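Local coordinates for protein endolysin (Escherichia coli O157 typing phage 15, PDB 7M5I) that probably degrades the peptidoglycan of the bacterial host as a lysozyme-like muramidase, helping to release new phage particles at lysis, at residues Phe19-Glu24 against Lys143-Met148; Ala123-Asn128 against Met148-Tyr153. All coordinates share one frame; numbering follows the deposited sequence.

Contact 1. Residues Phe19-Glu24 against Lys143-Met148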
ATOM      1  N   PHE A  19      -2.933   5.020   8.153  1.00 21.95           N
ATOM      2  CA  PHE A  19      -2.329   4.523   9.409  1.00 21.62           C
ATOM      3  C   PHE A  19      -0.907   4.024   9.155  1.00 22.67           C
ATOM      4  O   PHE A  19       0.049   4.355   9.883  1.00 21.99           O
ATOM      5  CB  PHE A  19      -3.229   3.450   9.964  1.00 23.04           C
ATOM      6  CG  PHE A  19      -2.689   2.803  11.221  1.00 21.99           C
ATOM      7  CD1 PHE A  19      -1.826   1.739  11.159  1.00 24.43           C
ATOM      8  CD2 PHE A  19      -3.063   3.289  12.451  1.00 28.94           C
ATOM      9  CE1 PHE A  19      -1.343   1.153  12.329  1.00 26.70           C
ATOM     10  CE2 PHE A  19      -2.579   2.697  13.624  1.00 30.74           C
ATOM     11  CZ  PHE A  19      -1.681   1.668  13.543  1.00 28.18           C
ATOM     12  N   PHE A  20      -0.713   3.265   8.071  1.00 23.54           N
ATOM     13  CA  PHE A  20       0.611   2.718   7.693  1.00 22.92           C
ATOM     14  C   PHE A  20       1.608   3.819   7.277  1.00 24.76           C
ATOM     15  O   PHE A  20       2.839   3.690   7.577  1.00 24.51           O
ATOM     16  CB  PHE A  20       0.486   1.694   6.560  1.00 23.44           C
ATOM     17  CG  PHE A  20      -0.308   0.466   6.921  1.00 23.08           C
ATOM     18  CD1 PHE A  20      -0.213  -0.140   8.195  1.00 25.74           C
ATOM     19  CD2 PHE A  20      -1.115  -0.133   5.966  1.00 25.20           C
ATOM     20  CE1 PHE A  20      -0.965  -1.262   8.492  1.00 27.54           C
ATOM     21  CE2 PHE A  20      -1.869  -1.256   6.270  1.00 25.16           C
ATOM     22  CZ  PHE A  20      -1.809  -1.817   7.528  1.00 27.48           C
ATOM     23  N   GLU A  21       1.127   4.898   6.658  1.00 23.51           N
ATOM     24  CA  GLU A  21       2.004   5.965   6.130  1.00 24.81           C
ATOM     25  C   GLU A  21       2.358   6.948   7.252  1.00 25.43           C
ATOM     26  O   GLU A  21       3.434   7.620   7.161  1.00 26.55           O
ATOM     27  CB  GLU A  21       1.346   6.698   4.967  1.00 27.28           C
ATOM     28  CG  GLU A  21       1.152   5.840   3.723  1.00 30.92           C
ATOM     29  CD  GLU A  21       2.441   5.419   3.030  1.00 36.86           C
ATOM     30  OE1 GLU A  21       3.493   6.071   3.238  1.00 38.31           O
ATOM     31  OE2 GLU A  21       2.447   4.320   2.489  1.00 46.72           O
ATOM     32  N   GLY A  22       1.452   7.200   8.168  1.00 22.84           N
ATOM     33  CA  GLY A  22       1.543   8.328   9.102  1.00 22.89           C
ATOM     34  C   GLY A  22       1.227   9.639   8.368  1.00 22.35           C
ATOM     35  O   GLY A  22       0.925   9.620   7.158  1.00 21.94           O
ATOM     36  N   LEU A  23       1.145  10.742   9.101  1.00 22.31           N
ATOM     37  CA  LEU A  23       0.730  12.050   8.545  1.00 20.90           C
ATOM     38  C   LEU A  23       1.693  13.144   8.966  1.00 22.28           C
ATOM     39  O   LEU A  23       1.880  13.325  10.170  1.00 24.07           O
ATOM     40  CB  LEU A  23      -0.668  12.435   9.022  1.00 20.46           C
ATOM     41  CG  LEU A  23      -1.195  13.768   8.494  1.00 22.50           C
ATOM     42  CD1 LEU A  23      -1.241  13.869   6.987  1.00 22.73           C
ATOM     43  CD2 LEU A  23      -2.569  14.063   9.015  1.00 23.74           C
ATOM     44  N   GLU A  24       2.210  13.927   8.020  1.00 20.54           N
ATOM     45  CA  GLU A  24       2.890  15.170   8.414  1.00 22.66           C
ATOM     46  C   GLU A  24       2.325  16.271   7.545  1.00 21.91           C
ATOM     47  O   GLU A  24       2.224  16.032   6.301  1.00 24.58           O
ATOM     48  CB  GLU A  24       4.392  15.089   8.212  1.00 25.49           C
ATOM     49  CG  GLU A  24       5.053  14.105   9.131  1.00 26.27           C
ATOM     50  CD  GLU A  24       5.029  14.351  10.623  1.00 30.59           C
ATOM     51  OE1 GLU A  24       4.770  15.492  11.106  1.00 35.53           O
ATOM     52  OE2 GLU A  24       5.134  13.308  11.297  1.00 33.88           O
ATOM     53  N   LYS A 143       7.702  -5.839   8.453  1.00 25.04           N
ATOM     54  CA  LYS A 143       7.098  -7.061   9.055  1.00 26.79           C
ATOM     55  C   LYS A 143       5.796  -6.678   9.755  1.00 25.39           C
ATOM     56  O   LYS A 143       4.816  -7.453   9.648  1.00 25.05           O
ATOM     57  CB  LYS A 143       8.050  -7.756  10.018  1.00 28.45           C
ATOM     58  CG  LYS A 143       9.222  -8.465   9.364  1.00 32.73           C
ATOM     59  CD  LYS A 143      10.121  -9.057  10.398  1.00 36.45           C
ATOM     60  CE  LYS A 143       9.747 -10.402  10.916  1.00 43.84           C
ATOM     61  NZ  LYS A 143      10.988 -10.978  11.526  1.00 47.95           N
ATOM     62  N   ASN A 144       5.781  -5.566  10.480  1.00 25.38           N
ATOM     63  CA  ASN A 144       4.549  -5.142  11.205  1.00 25.01           C
ATOM     64  C   ASN A 144       3.441  -4.811  10.214  1.00 25.11           C
ATOM     65  O   ASN A 144       2.261  -5.213  10.414  1.00 24.72           O
ATOM     66  CB  ASN A 144       4.865  -4.026  12.175  1.00 25.77           C
ATOM     67  CG  ASN A 144       3.802  -3.873  13.235  1.00 28.52           C
ATOM     68  OD1 ASN A 144       3.233  -4.882  13.702  1.00 29.10           O
ATOM     69  ND2 ASN A 144       3.645  -2.635  13.661  1.00 30.49           N
ATOM     70  N   ARG A 145       3.770  -4.039   9.174  1.00 23.22           N
ATOM     71  CA  ARG A 145       2.789  -3.653   8.157  1.00 22.26           C
ATOM     72  C   ARG A 145       2.278  -4.912   7.475  1.00 21.72           C
ATOM     73  O   ARG A 145       1.032  -5.012   7.311  1.00 23.46           O
ATOM     74  CB  ARG A 145       3.386  -2.673   7.159  1.00 22.32           C
ATOM     75  CG  ARG A 145       2.411  -2.293   6.061  1.00 22.08           C
ATOM     76  CD  ARG A 145       2.964  -1.191   5.167  1.00 25.07           C
ATOM     77  NE  ARG A 145       2.023  -0.859   4.126  1.00 25.41           N
ATOM     78  CZ  ARG A 145       2.027   0.288   3.469  1.00 29.38           C
ATOM     79  NH1 ARG A 145       2.950   1.210   3.746  1.00 25.01           N
ATOM     80  NH2 ARG A 145       1.116   0.518   2.541  1.00 27.42           N
ATOM     81  N   ARG A 146       3.159  -5.850   7.131  1.00 21.79           N
ATOM     82  CA  ARG A 146       2.723  -7.087   6.434  1.00 23.60           C
ATOM     83  C   ARG A 146       1.767  -7.889   7.332  1.00 24.38           C
ATOM     84  O   ARG A 146       0.727  -8.407   6.782  1.00 23.35           O
ATOM     85  CB  ARG A 146       3.908  -7.937   6.010  1.00 25.52           C
ATOM     86  CG  ARG A 146       4.775  -7.325   4.921  1.00 26.58           C
ATOM     87  CD  ARG A 146       4.207  -7.216   3.544  1.00 26.96           C
ATOM     88  NE  ARG A 146       3.574  -5.960   3.285  1.00 26.32           N
ATOM     89  CZ  ARG A 146       4.163  -4.868   2.774  1.00 27.85           C
ATOM     90  NH1 ARG A 146       3.473  -3.757   2.667  1.00 26.25           N
ATOM     91  NH2 ARG A 146       5.461  -4.852   2.486  1.00 27.50           N
ATOM     92  N   ARG A 147       2.078  -8.031   8.610  1.00 24.20           N
ATOM     93  CA  ARG A 147       1.166  -8.822   9.476  1.00 26.12           C
ATOM     94  C   ARG A 147      -0.204  -8.105   9.579  1.00 25.01           C
ATOM     95  O   ARG A 147      -1.265  -8.815   9.544  1.00 23.54           O
ATOM     96  CB  ARG A 147       1.791  -9.238  10.790  1.00 27.61           C
ATOM     97  CG  ARG A 147       2.016  -8.104  11.726  1.00 29.50           C
ATOM     98  CD  ARG A 147       0.978  -8.068  12.828  1.00 30.69           C
ATOM     99  NE  ARG A 147       1.266  -6.896  13.618  1.00 29.71           N
ATOM    100  CZ  ARG A 147       0.491  -6.437  14.596  1.00 29.43           C
ATOM    101  NH1 ARG A 147      -0.568  -7.149  14.940  1.00 27.67           N
ATOM    102  NH2 ARG A 147       0.809  -5.353  15.264  1.00 28.96           N
ATOM    103  N   MET A 148      -0.241  -6.769   9.672  1.00 23.10           N
ATOM    104  CA  MET A 148      -1.536  -6.049   9.733  1.00 22.80           C
ATOM    105  C   MET A 148      -2.296  -6.154   8.390  1.00 23.82           C
ATOM    106  O   MET A 148      -3.529  -6.281   8.413  1.00 22.68           O
ATOM    107  CB  MET A 148      -1.288  -4.604  10.161  1.00 24.38           C
ATOM    108  CG  MET A 148      -0.859  -4.517  11.596  1.00 26.10           C
ATOM    109  SD  MET A 148      -0.798  -2.782  12.098  1.00 28.46           S
ATOM    110  CE  MET A 148      -0.661  -2.883  13.880  1.00 40.75           C
TER
HETATM  111  O   HOH W   1       3.904   2.684   1.121  1.00 43.03           O
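Phe19, Phe20 and Glu21, the last turn of helix 11-21, lean on helix 140-155 through Arg145 and Met148 in this phage-type lysozyme of glycosyl hydrolase family 24, and the last of the three is the predicted catalytic glutamate. Phe19 makes a smaller contact than Phe20: its CE1 comes 4.0 Å from Met148 SD, a Met-aromatic approach that is oblique to the ring, the two side chains crossing at about a right angle.

Phe20 lies at the centre and is met in two different ways. Arg145 CG sits over one face of the ring, a CH-pi contact 4.0 Å from the centroid and 12° off the normal, while Met148 borders the edge, with CB 3.7 Å from Phe20 CE1 and the sulfur in the ring plane. Arg145 is extended from CG to NE, which carries its guanidinium past the ring to Glu21; the guanidinium plane is only 26° from that of the phenyl ring, and Phe20 CB covers one of its faces. NE is salt-bridged to Glu149 on the same helix, an anchor that probably helps fix how the arginine is turned.

Glu21 bends at chi2 (-67°) and brings its carboxylate to the guanidinium edge. Arg145 NH1 gives OE2 a weak but fairly straight hydrogen bond within a salt bridge. A water bridges the same two groups, donating to Glu21 OE2 at 2.6 Å and accepting weakly from Arg145 NH1.

Contact 2. Residues Ala123-Asn128 against Met148-Tyr153; sequences AMQWWN and MEADIY. With PO4 (phosphate ion), chain C.
Met124, on the segment that continues from helix 117-124, reaches helix 140-155 with its thioether and has the most surface buried here. Its chain bends at the last torsion (chi3 69°), which separates the work of its two end atoms. The sulfur approaches Tyr153 in an oblique Met-aromatic contact, with SD 4.0 Å from Tyr153 CG, whereas the CE methyl turns to the helix backbone, 3.9 Å from Glu149 O, and also meets the CB atoms of Glu149 and Tyr153. Ala150, the next in buried area, has its CB directed at the other segment, where the end of Gln125 comes against it: the amide NE2 lies 3.6 Å from Ala150 CB.

Tyr153 meets the sulfur with CB and the near part of its ring, CG and CD2, and sends its hydroxyl on to His112. Trp127 NE1 makes a weak hydrogen bond to a phosphate ion, probably from the crystallisation liquor. Between the two segments no hydrogen bond forms, which implies that they are joined by van der Waals and sulfur-aromatic packing, Gln125 NE2 (to Ala121 O), the Glu149 carboxylate (with Ser93 among its partners) and the Tyr153 hydroxyl being bonded to other residues.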
ATOM      1  N   ALA A 123       2.246 -15.628   1.751  1.00 34.10           N
ATOM      2  CA  ALA A 123       3.152 -15.105   0.696  1.00 35.31           C
ATOM      3  C   ALA A 123       3.183 -13.565   0.699  1.00 32.95           C
ATOM      4  O   ALA A 123       4.206 -12.951   0.296  1.00 31.84           O
ATOM      5  CB  ALA A 123       2.743 -15.658  -0.644  1.00 34.18           C
ATOM      6  N   MET A 124       2.098 -12.921   1.137  1.00 30.18           N
ATOM      7  CA  MET A 124       2.047 -11.461   1.271  1.00 27.61           C
ATOM      8  C   MET A 124       3.201 -11.015   2.199  1.00 28.24           C
ATOM      9  O   MET A 124       3.832  -9.964   1.930  1.00 28.18           O
ATOM     10  CB  MET A 124       0.703 -11.018   1.859  1.00 28.82           C
ATOM     11  CG  MET A 124      -0.362 -10.914   0.835  1.00 30.02           C
ATOM     12  SD  MET A 124      -1.996 -10.648   1.576  1.00 30.76           S
ATOM     13  CE  MET A 124      -1.903  -8.996   2.242  1.00 31.79           C
ATOM     14  N   GLN A 125       3.448 -11.778   3.228  1.00 29.34           N
ATOM     15  CA  GLN A 125       4.361 -11.385   4.335  1.00 30.42           C
ATOM     16  C   GLN A 125       5.823 -11.665   3.973  1.00 32.29           C
ATOM     17  O   GLN A 125       6.696 -11.175   4.689  1.00 30.86           O
ATOM     18  CB  GLN A 125       3.868 -12.088   5.577  1.00 33.18           C
ATOM     19  CG  GLN A 125       2.491 -11.579   5.977  1.00 32.69           C
ATOM     20  CD  GLN A 125       2.148 -12.152   7.299  1.00 35.84           C
ATOM     21  OE1 GLN A 125       2.672 -11.688   8.315  1.00 37.36           O
ATOM     22  NE2 GLN A 125       1.323 -13.202   7.246  1.00 37.69           N
ATOM     23  N   TRP A 126       6.093 -12.264   2.818  1.00 32.79           N
ATOM     24  CA  TRP A 126       7.481 -12.426   2.327  1.00 33.24           C
ATOM     25  C   TRP A 126       8.089 -11.053   1.984  1.00 31.05           C
ATOM     26  O   TRP A 126       9.324 -10.971   1.931  1.00 31.40           O
ATOM     27  CB  TRP A 126       7.541 -13.356   1.111  1.00 34.04           C
ATOM     28  CG  TRP A 126       7.053 -14.738   1.370  1.00 36.38           C
ATOM     29  CD1 TRP A 126       6.782 -15.339   2.567  1.00 37.06           C
ATOM     30  CD2 TRP A 126       6.799 -15.733   0.354  1.00 39.02           C
ATOM     31  NE1 TRP A 126       6.379 -16.633   2.360  1.00 39.65           N
ATOM     32  CE2 TRP A 126       6.378 -16.905   1.019  1.00 39.71           C
ATOM     33  CE3 TRP A 126       6.900 -15.734  -1.040  1.00 41.16           C
ATOM     34  CZ2 TRP A 126       6.043 -18.079   0.333  1.00 41.93           C
ATOM     35  CZ3 TRP A 126       6.602 -16.899  -1.720  1.00 41.64           C
ATOM     36  CH2 TRP A 126       6.195 -18.052  -1.038  1.00 42.93           C
ATOM     37  N   TRP A 127       7.299 -10.028   1.709  1.00 28.34           N
ATOM     38  CA  TRP A 127       7.748  -8.725   1.196  1.00 28.78           C
ATOM     39  C   TRP A 127       8.160  -7.830   2.394  1.00 27.60           C
ATOM     40  O   TRP A 127       7.444  -6.856   2.706  1.00 26.94           O
ATOM     41  CB  TRP A 127       6.678  -8.103   0.308  1.00 29.86           C
ATOM     42  CG  TRP A 127       6.529  -8.856  -0.975  1.00 31.61           C
ATOM     43  CD1 TRP A 127       5.697  -9.934  -1.200  1.00 34.27           C
ATOM     44  CD2 TRP A 127       7.220  -8.633  -2.205  1.00 33.02           C
ATOM     45  NE1 TRP A 127       5.867 -10.428  -2.463  1.00 33.35           N
ATOM     46  CE2 TRP A 127       6.751  -9.618  -3.122  1.00 34.23           C
ATOM     47  CE3 TRP A 127       8.170  -7.707  -2.645  1.00 34.23           C
ATOM     48  CZ2 TRP A 127       7.275  -9.740  -4.406  1.00 36.83           C
ATOM     49  CZ3 TRP A 127       8.681  -7.826  -3.919  1.00 36.66           C
ATOM     50  CH2 TRP A 127       8.216  -8.805  -4.795  1.00 38.70           C
ATOM     51  N   ASN A 128       9.278  -8.186   3.037  1.00 30.01           N
ATOM     52  CA  ASN A 128       9.693  -7.438   4.257  1.00 30.23           C
ATOM     53  C   ASN A 128      11.142  -6.938   4.112  1.00 30.52           C
ATOM     54  O   ASN A 128      11.712  -6.570   5.162  1.00 30.49           O
ATOM     55  CB  ASN A 128       9.554  -8.305   5.503  1.00 31.53           C
ATOM     56  CG  ASN A 128      10.345  -9.580   5.482  1.00 36.51           C
ATOM     57  OD1 ASN A 128      11.285  -9.752   4.705  1.00 38.79           O
ATOM     58  ND2 ASN A 128       9.941 -10.529   6.317  1.00 37.81           N
ATOM     59  N   MET A 148      -0.241  -6.769   9.672  1.00 23.10           N
ATOM     60  CA  MET A 148      -1.536  -6.049   9.733  1.00 22.80           C
ATOM     61  C   MET A 148      -2.296  -6.154   8.390  1.00 23.82           C
ATOM     62  O   MET A 148      -3.529  -6.281   8.413  1.00 22.68           O
ATOM     63  CB  MET A 148      -1.288  -4.604  10.161  1.00 24.38           C
ATOM     64  CG  MET A 148      -0.859  -4.517  11.596  1.00 26.10           C
ATOM     65  SD  MET A 148      -0.798  -2.782  12.098  1.00 28.46           S
ATOM     66  CE  MET A 148      -0.661  -2.883  13.880  1.00 40.75           C
ATOM     67  N   GLU A 149      -1.603  -6.167   7.262  1.00 22.47           N
ATOM     68  CA  GLU A 149      -2.276  -6.324   5.941  1.00 23.25           C
ATOM     69  C   GLU A 149      -2.812  -7.766   5.841  1.00 24.68           C
ATOM     70  O   GLU A 149      -3.962  -7.912   5.347  1.00 24.19           O
ATOM     71  CB  GLU A 149      -1.346  -5.971   4.783  1.00 22.50           C
ATOM     72  CG  GLU A 149      -1.085  -4.462   4.651  1.00 22.17           C
ATOM     73  CD  GLU A 149       0.117  -4.051   3.808  1.00 23.70           C
ATOM     74  OE1 GLU A 149       0.991  -4.933   3.535  1.00 27.06           O
ATOM     75  OE2 GLU A 149       0.141  -2.859   3.390  1.00 25.07           O
ATOM     76  N   ALA A 150      -2.090  -8.775   6.313  1.00 24.13           N
ATOM     77  CA  ALA A 150      -2.619 -10.176   6.346  1.00 25.26           C
ATOM     78  C   ALA A 150      -3.883 -10.261   7.218  1.00 25.53           C
ATOM     79  O   ALA A 150      -4.843 -10.997   6.846  1.00 27.20           O
ATOM     80  CB  ALA A 150      -1.545 -11.120   6.829  1.00 27.01           C
ATOM     81  N   ASP A 151      -3.923  -9.545   8.354  1.00 23.82           N
ATOM     82  CA  ASP A 151      -5.138  -9.521   9.210  1.00 25.82           C
ATOM     83  C   ASP A 151      -6.323  -8.915   8.437  1.00 25.75           C
ATOM     84  O   ASP A 151      -7.494  -9.402   8.610  1.00 25.66           O
ATOM     85  CB  ASP A 151      -4.874  -8.784  10.520  1.00 27.19           C
ATOM     86  CG  ASP A 151      -3.959  -9.505  11.499  1.00 29.99           C
ATOM     87  OD1 ASP A 151      -3.848 -10.735  11.390  1.00 32.52           O
ATOM     88  OD2 ASP A 151      -3.343  -8.811  12.367  1.00 33.20           O
ATOM     89  N   ILE A 152      -6.103  -7.867   7.646  1.00 24.64           N
ATOM     90  CA  ILE A 152      -7.219  -7.282   6.837  1.00 23.56           C
ATOM     91  C   ILE A 152      -7.665  -8.377   5.854  1.00 25.41           C
ATOM     92  O   ILE A 152      -8.858  -8.637   5.761  1.00 25.38           O
ATOM     93  CB  ILE A 152      -6.774  -6.012   6.083  1.00 24.42           C
ATOM     94  CG1 ILE A 152      -6.373  -4.895   7.058  1.00 23.91           C
ATOM     95  CG2 ILE A 152      -7.851  -5.549   5.132  1.00 23.50           C
ATOM     96  CD1 ILE A 152      -5.726  -3.698   6.390  1.00 24.72           C
ATOM     97  N   TYR A 153      -6.708  -8.971   5.140  1.00 25.22           N
ATOM     98  CA  TYR A 153      -6.972  -9.875   3.995  1.00 25.58           C
ATOM     99  C   TYR A 153      -7.799 -11.072   4.526  1.00 27.48           C
ATOM    100  O   TYR A 153      -8.829 -11.472   3.889  1.00 26.46           O
ATOM    101  CB  TYR A 153      -5.658 -10.323   3.355  1.00 26.73           C
ATOM    102  CG  TYR A 153      -5.859 -11.323   2.239  1.00 26.99           C
ATOM    103  CD1 TYR A 153      -5.905 -12.676   2.529  1.00 28.71           C
ATOM    104  CD2 TYR A 153      -6.030 -10.920   0.927  1.00 26.54           C
ATOM    105  CE1 TYR A 153      -6.127 -13.607   1.531  1.00 29.74           C
ATOM    106  CE2 TYR A 153      -6.275 -11.834  -0.081  1.00 27.64           C
ATOM    107  CZ  TYR A 153      -6.338 -13.188   0.217  1.00 29.11           C
ATOM    108  OH  TYR A 153      -6.524 -14.144  -0.776  1.00 30.13           O
TER
HETATM  109  P   PO4 C 201       7.538 -13.733  -4.877  1.00 52.32           P
HETATM  110  O1  PO4 C 201       7.537 -15.251  -5.066  1.00 51.78           O
HETATM  111  O2  PO4 C 201       8.732 -13.365  -4.004  1.00 62.48           O
HETATM  112  O3  PO4 C 201       6.252 -13.324  -4.207  1.00 51.37           O
HETATM  113  O4  PO4 C 201       7.665 -13.010  -6.207  1.00 52.44           O

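In the fold
Helix 140-155 carries one side of both contacts, whose centres lie 11 Å apart and which share Met148. Along the chain the order is 19-24, 123-128, 143-148 and 148-153, so the contacts cross: the C-terminal helix packs against helix 11-21 near the start of the chain and against segment 123-128. The two meet directly, since Arg146 NH2 lies 2.8 Å from Trp127 O, a probable hydrogen bond, and Phe20 packs on Glu149. Glu149 OE1 is also salt-bridged to Arg146 NE, so the buried contact 2 is tied to the surface contact 1, where Glu21 stands about 9 Å from Asp30, the other predicted catalytic residue, side chain to side chain.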